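Local coordinates for disulfide bond forming protein (DsbF) (Mycobacterium tuberculosis, PDB 3IOS) that probably oxidises reduced, unfolded secreted proteins to form their disulfide bonds, as an extracellular thiol-disulfide oxidoreductase of the thioredoxin family, at residues Y92-T96 / F97-A101; L100-D104 / G105-A109. One frame throughout, in Å; residues are numbered along the deposited sequence.

Interaction 1. Residues Y92-T96 / F97-A101; sequences YPVKT and FTQLA
Between Val94 and Gln99 the backbone turns from the loop that follows helix 82-91 into strand 98-101, so that the carbonyl of Val94 faces side chains three and five residues further on. Gln99 answers with its amide: NE2 donates to Val94 O at 2.8 Å, with an N-H...O angle of 155°. The acceptor lies close to the amide plane of Gln99, while the donor is tilted 18° from the carbonyl plane of Val94. A bend in the Gln99 chain (chi2 -64°) folds the amide back to this bond, and its other end is also held, OE1 accepting from Trp47 NE1. With both ends bonded, the rotation of the amide is fixed. The segments join the helix to the outermost strand of the five-stranded mixed sheet of this thioredoxin fold, beside 72-77, and the inverse gamma turn centred on Pro93, closed by Val94 N to Tyr92 O at 2.8 Å, leads into the contact, with Val94 as its last residue. Phe97 lays one ring face under the same carbonyl: Val94 O stands 3.9 Å above the ring plane, displaced toward the rim. At the far end of the ring, Phe97 CE2 meets Val94 CB at 3.7 Å, and CZ comes to 4.0 Å from Val94 CG1. Trp45 of strand 42-47 touches both Val94 and Phe97, and helix 52-67 meets the phenyl ring through Val61 and Ala65.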
ATOM      1  N   TYR A  92      -9.045   5.060  11.037  1.00 27.52           N
ATOM      2  CA  TYR A  92      -8.363   3.798  11.263  1.00 26.27           C
ATOM      3  C   TYR A  92      -6.868   3.980  11.469  1.00 26.90           C
ATOM      4  O   TYR A  92      -6.237   4.852  10.840  1.00 28.52           O
ATOM      5  CB  TYR A  92      -8.667   2.833  10.079  1.00 25.48           C
ATOM      6  CG  TYR A  92     -10.121   2.832   9.697  1.00 25.07           C
ATOM      7  CD1 TYR A  92     -10.563   3.620   8.641  1.00 24.41           C
ATOM      8  CD2 TYR A  92     -11.060   2.045  10.380  1.00 25.14           C
ATOM      9  CE1 TYR A  92     -11.899   3.629   8.258  1.00 26.27           C
ATOM     10  CE2 TYR A  92     -12.404   2.047  10.000  1.00 25.28           C
ATOM     11  CZ  TYR A  92     -12.812   2.840   8.946  1.00 25.66           C
ATOM     12  OH  TYR A  92     -14.135   2.852   8.589  1.00 28.54           O
ATOM     13  N   PRO A  93      -6.235   3.120  12.282  1.00 27.18           N
ATOM     14  CA  PRO A  93      -4.824   3.077  12.671  1.00 26.59           C
ATOM     15  C   PRO A  93      -3.820   2.727  11.576  1.00 25.01           C
ATOM     16  O   PRO A  93      -3.143   1.701  11.635  1.00 27.61           O
ATOM     17  CB  PRO A  93      -4.818   2.008  13.786  1.00 26.85           C
ATOM     18  CG  PRO A  93      -5.796   1.024  13.305  1.00 27.31           C
ATOM     19  CD  PRO A  93      -6.943   1.969  12.814  1.00 27.64           C
ATOM     20  N   VAL A  94      -3.712   3.625  10.617  1.00 24.83           N
ATOM     21  CA  VAL A  94      -2.796   3.440   9.506  1.00 22.71           C
ATOM     22  C   VAL A  94      -2.000   4.708   9.213  1.00 24.53           C
ATOM     23  O   VAL A  94      -1.502   4.892   8.103  1.00 23.69           O
ATOM     24  CB  VAL A  94      -3.557   3.026   8.225  1.00 21.74           C
ATOM     25  CG1 VAL A  94      -4.276   1.699   8.445  1.00 21.88           C
ATOM     26  CG2 VAL A  94      -4.553   4.110   7.848  1.00 20.11           C
ATOM     27  N   LYS A  95      -1.886   5.584  10.205  1.00 26.99           N
ATOM     28  CA  LYS A  95      -1.140   6.827  10.029  1.00 30.28           C
ATOM     29  C   LYS A  95       0.358   6.637  10.240  1.00 30.18           C
ATOM     30  O   LYS A  95       1.147   7.527   9.934  1.00 33.54           O
ATOM     31  CB  LYS A  95      -1.668   7.888  10.997  1.00 31.63           C
ATOM     32  CG  LYS A  95      -2.646   8.833  10.358  1.00 33.90           C
ATOM     33  CD  LYS A  95      -3.471   9.607  11.397  1.00 35.92           C
ATOM     34  CE  LYS A  95      -4.456  10.556  10.741  1.00 36.12           C
ATOM     35  NZ  LYS A  95      -5.268  11.248  11.764  1.00 37.65           N
ATOM     36  N   THR A  96       0.734   5.464  10.742  1.00 29.97           N
ATOM     37  CA  THR A  96       2.126   5.124  11.021  1.00 29.51           C
ATOM     38  C   THR A  96       2.965   4.811   9.775  1.00 28.21           C
ATOM     39  O   THR A  96       4.197   4.812   9.836  1.00 27.82           O
ATOM     40  CB  THR A  96       2.205   3.920  11.989  1.00 31.64           C
ATOM     41  OG1 THR A  96       1.461   4.221  13.176  1.00 36.90           O
ATOM     42  CG2 THR A  96       3.644   3.625  12.373  1.00 34.28           C
ATOM     43  N   PHE A  97       2.317   4.524   8.650  1.00 22.23           N
ATOM     44  CA  PHE A  97       3.076   4.250   7.436  1.00 20.17           C
ATOM     45  C   PHE A  97       2.632   5.156   6.296  1.00 18.11           C
ATOM     46  O   PHE A  97       1.552   5.750   6.338  1.00 18.69           O
ATOM     47  CB  PHE A  97       2.995   2.758   7.053  1.00 19.45           C
ATOM     48  CG  PHE A  97       1.604   2.249   6.789  1.00 18.01           C
ATOM     49  CD1 PHE A  97       1.065   2.285   5.504  1.00 16.42           C
ATOM     50  CD2 PHE A  97       0.850   1.687   7.814  1.00 17.19           C
ATOM     51  CE1 PHE A  97      -0.197   1.765   5.248  1.00 18.22           C
ATOM     52  CE2 PHE A  97      -0.416   1.165   7.567  1.00 19.61           C
ATOM     53  CZ  PHE A  97      -0.943   1.202   6.280  1.00 19.29           C
ATOM     54  N   THR A  98       3.488   5.280   5.290  1.00 17.84           N
ATOM     55  CA  THR A  98       3.222   6.136   4.142  1.00 17.18           C
ATOM     56  C   THR A  98       1.885   5.892   3.456  1.00 17.42           C
ATOM     57  O   THR A  98       1.522   4.750   3.177  1.00 17.30           O
ATOM     58  CB  THR A  98       4.330   5.987   3.077  1.00 18.98           C
ATOM     59  OG1 THR A  98       5.607   6.252   3.671  1.00 22.73           O
ATOM     60  CG2 THR A  98       4.101   6.959   1.925  1.00 20.67           C
ATOM     61  N   GLN A  99       1.161   6.976   3.180  1.00 14.78           N
ATOM     62  CA  GLN A  99      -0.120   6.892   2.482  1.00 14.30           C
ATOM     63  C   GLN A  99      -0.043   7.764   1.223  1.00 15.47           C
ATOM     64  O   GLN A  99       0.235   8.959   1.311  1.00 18.48           O
ATOM     65  CB  GLN A  99      -1.260   7.400   3.372  1.00 15.10           C
ATOM     66  CG  GLN A  99      -1.507   6.593   4.633  1.00 16.01           C
ATOM     67  CD  GLN A  99      -1.961   5.183   4.348  1.00 14.64           C
ATOM     68  OE1 GLN A  99      -2.415   4.871   3.242  1.00 14.49           O
ATOM     69  NE2 GLN A  99      -1.852   4.317   5.349  1.00 18.07           N
ATOM     70  N   LEU A 100      -0.279   7.168   0.058  1.00 14.24           N
ATOM     71  CA  LEU A 100      -0.244   7.918  -1.198  1.00 16.06           C
ATOM     72  C   LEU A 100      -1.645   8.302  -1.645  1.00 17.15           C
ATOM     73  O   LEU A 100      -2.567   7.484  -1.616  1.00 16.61           O
ATOM     74  CB  LEU A 100       0.406   7.091  -2.311  1.00 16.65           C
ATOM     75  CG  LEU A 100       1.780   6.501  -2.004  1.00 15.48           C
ATOM     76  CD1 LEU A 100       2.308   5.796  -3.237  1.00 15.49           C
ATOM     77  CD2 LEU A 100       2.724   7.597  -1.561  1.00 17.06           C
ATOM     78  N   ALA A 101      -1.804   9.553  -2.067  1.00 17.17           N
ATOM     79  CA  ALA A 101      -3.099  10.032  -2.548  1.00 18.72           C
ATOM     80  C   ALA A 101      -3.088   9.900  -4.069  1.00 19.19           C
ATOM     81  O   ALA A 101      -2.716  10.838  -4.777  1.00 22.16           O
ATOM     82  CB  ALA A 101      -3.304  11.484  -2.138  1.00 19.76           C
TER

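Interaction 2. Residues L100-D104 / G105-A109; sequences LADTD and GSVWA
Asp102 presents its carboxylate to the first turn of helix 106-110, whose amides approach it from above its plane. With CG anti to the backbone N (chi1 -170°), its two oxygens divide the work: OD1 accepts from Val107 N at 2.9 Å and OD2 from Trp108 N at 3.0 Å. Both bonds are nearly straight, with N-H...O angles of 170° and 166°. Asp104 is turned to a different donor pair. Its OD2 takes Ser106 N at 2.9 Å and Ser106 OG at 2.8 Å, both from the same face of the carboxylate, the hydroxyl arriving on the syn side. The two acids are brought round by a type I turn from Asp102 to Gly105, closed by Gly105 N to Asp102 O at 3.0 Å, on the way from strand 98-101 to the helix; Gly105 is the N-cap residue and has positive phi. Beyond the amides, Val107 CG2 lies 3.5 Å from Asp102 OD1, while the indole of Trp108 passes its CD1 3.2 Å from Asp102 OD2. The ring's polar end is directed to another part of the fold, NE1 donating to Val76 O, and Phe46 meets the indole edge-to-face. The amides of Ser106, Val107 and Trp108 are thus satisfied by acid side chains; these and the helix start would favour ionised carboxylates, while the 3.2 Å between Asp102 OD1 and Asp104 OD2 would tend to oppose full ionisation of both.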
ATOM      1  N   LEU A 100      -0.279   7.168   0.058  1.00 14.24           N
ATOM      2  CA  LEU A 100      -0.244   7.918  -1.198  1.00 16.06           C
ATOM      3  C   LEU A 100      -1.645   8.302  -1.645  1.00 17.15           C
ATOM      4  O   LEU A 100      -2.567   7.484  -1.616  1.00 16.61           O
ATOM      5  CB  LEU A 100       0.406   7.091  -2.311  1.00 16.65           C
ATOM      6  CG  LEU A 100       1.780   6.501  -2.004  1.00 15.48           C
ATOM      7  CD1 LEU A 100       2.308   5.796  -3.237  1.00 15.49           C
ATOM      8  CD2 LEU A 100       2.724   7.597  -1.561  1.00 17.06           C
ATOM      9  N   ALA A 101      -1.804   9.553  -2.067  1.00 17.17           N
ATOM     10  CA  ALA A 101      -3.099  10.032  -2.548  1.00 18.72           C
ATOM     11  C   ALA A 101      -3.088   9.900  -4.069  1.00 19.19           C
ATOM     12  O   ALA A 101      -2.716  10.838  -4.777  1.00 22.16           O
ATOM     13  CB  ALA A 101      -3.304  11.484  -2.138  1.00 19.76           C
ATOM     14  N   ASP A 102      -3.500   8.735  -4.561  1.00 17.61           N
ATOM     15  CA  ASP A 102      -3.503   8.438  -5.993  1.00 18.14           C
ATOM     16  C   ASP A 102      -4.777   8.904  -6.696  1.00 18.10           C
ATOM     17  O   ASP A 102      -5.489   8.108  -7.309  1.00 19.62           O
ATOM     18  CB  ASP A 102      -3.296   6.926  -6.193  1.00 19.50           C
ATOM     19  CG  ASP A 102      -3.050   6.550  -7.642  1.00 19.71           C
ATOM     20  OD1 ASP A 102      -2.312   7.289  -8.330  1.00 23.13           O
ATOM     21  OD2 ASP A 102      -3.576   5.509  -8.087  1.00 19.56           O
ATOM     22  N   THR A 103      -5.044  10.204  -6.615  1.00 21.42           N
ATOM     23  CA  THR A 103      -6.236  10.775  -7.226  1.00 22.33           C
ATOM     24  C   THR A 103      -6.263  10.670  -8.746  1.00 23.35           C
ATOM     25  O   THR A 103      -7.338  10.583  -9.342  1.00 25.08           O
ATOM     26  CB  THR A 103      -6.427  12.252  -6.814  1.00 23.68           C
ATOM     27  OG1 THR A 103      -5.245  13.000  -7.123  1.00 23.84           O
ATOM     28  CG2 THR A 103      -6.712  12.351  -5.326  1.00 24.40           C
ATOM     29  N   ASP A 104      -5.096  10.679  -9.388  1.00 23.55           N
ATOM     30  CA  ASP A 104      -5.077  10.562 -10.843  1.00 25.20           C
ATOM     31  C   ASP A 104      -5.055   9.096 -11.258  1.00 24.20           C
ATOM     32  O   ASP A 104      -5.069   8.771 -12.442  1.00 25.78           O
ATOM     33  CB  ASP A 104      -3.889  11.330 -11.454  1.00 27.77           C
ATOM     34  CG  ASP A 104      -2.538  10.732 -11.103  1.00 30.45           C
ATOM     35  OD1 ASP A 104      -1.519  11.319 -11.530  1.00 31.43           O
ATOM     36  OD2 ASP A 104      -2.480   9.692 -10.418  1.00 30.77           O
ATOM     37  N   GLY A 105      -5.028   8.217 -10.259  1.00 22.75           N
ATOM     38  CA  GLY A 105      -5.037   6.787 -10.507  1.00 19.56           C
ATOM     39  C   GLY A 105      -3.827   6.192 -11.203  1.00 18.25           C
ATOM     40  O   GLY A 105      -3.878   5.046 -11.644  1.00 20.68           O
ATOM     41  N   SER A 106      -2.741   6.950 -11.292  1.00 19.47           N
ATOM     42  CA  SER A 106      -1.544   6.456 -11.961  1.00 21.11           C
ATOM     43  C   SER A 106      -0.841   5.321 -11.216  1.00 20.45           C
ATOM     44  O   SER A 106      -0.297   4.410 -11.845  1.00 21.74           O
ATOM     45  CB  SER A 106      -0.562   7.607 -12.227  1.00 20.60           C
ATOM     46  OG  SER A 106      -0.173   8.273 -11.042  1.00 23.72           O
ATOM     47  N   VAL A 107      -0.848   5.357  -9.887  1.00 18.41           N
ATOM     48  CA  VAL A 107      -0.185   4.293  -9.142  1.00 16.32           C
ATOM     49  C   VAL A 107      -0.967   2.988  -9.267  1.00 16.52           C
ATOM     50  O   VAL A 107      -0.382   1.929  -9.477  1.00 15.80           O
ATOM     51  CB  VAL A 107       0.005   4.668  -7.650  1.00 15.95           C
ATOM     52  CG1 VAL A 107       0.736   3.542  -6.920  1.00 18.68           C
ATOM     53  CG2 VAL A 107       0.804   5.963  -7.539  1.00 16.65           C
ATOM     54  N   TRP A 108      -2.292   3.052  -9.140  1.00 15.02           N
ATOM     55  CA  TRP A 108      -3.098   1.849  -9.291  1.00 15.87           C
ATOM     56  C   TRP A 108      -2.879   1.269 -10.684  1.00 17.59           C
ATOM     57  O   TRP A 108      -2.720   0.059 -10.850  1.00 17.24           O
ATOM     58  CB  TRP A 108      -4.584   2.164  -9.122  1.00 16.42           C
ATOM     59  CG  TRP A 108      -5.041   2.251  -7.704  1.00 16.92           C
ATOM     60  CD1 TRP A 108      -4.362   2.793  -6.653  1.00 16.59           C
ATOM     61  CD2 TRP A 108      -6.316   1.852  -7.199  1.00 16.26           C
ATOM     62  NE1 TRP A 108      -5.140   2.762  -5.517  1.00 15.64           N
ATOM     63  CE2 TRP A 108      -6.348   2.193  -5.827  1.00 15.53           C
ATOM     64  CE3 TRP A 108      -7.442   1.248  -7.773  1.00 17.21           C
ATOM     65  CZ2 TRP A 108      -7.462   1.945  -5.019  1.00 15.82           C
ATOM     66  CZ3 TRP A 108      -8.552   1.000  -6.969  1.00 17.64           C
ATOM     67  CH2 TRP A 108      -8.552   1.353  -5.607  1.00 16.66           C
ATOM     68  N   ALA A 109      -2.873   2.144 -11.686  1.00 19.62           N
ATOM     69  CA  ALA A 109      -2.691   1.715 -13.069  1.00 22.65           C
ATOM     70  C   ALA A 109      -1.356   1.005 -13.248  1.00 22.97           C
ATOM     71  O   ALA A 109      -1.262  -0.008 -13.942  1.00 22.78           O
ATOM     72  CB  ALA A 109      -2.773   2.918 -13.996  1.00 23.17           C
TER

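Interactions 1 and 2 follow one another along the chain and share Leu100 and Ala101, their centres lying 15 Å apart. Interaction 1 lies at the entry of strand 98-101, after helix 82-91, and interaction 2 at its exit, before helix 106-110, so the two flank one outer strand of the thioredoxin-fold domain. Backbone hydrogen bonds between Thr98 or Leu100 and Gly75, and between Leu100 or Asp102 and Ala77, join this strand to 72-77; Gln99 and Ala101 pair with Leu27 and Lys25. Trp108 lies near Cys51 and Cys54, a pair seen as a disulfide, without touching them, whereas interaction 1 packs against helix 52-67, which starts between these cysteines and carries Cys54 in its first turn.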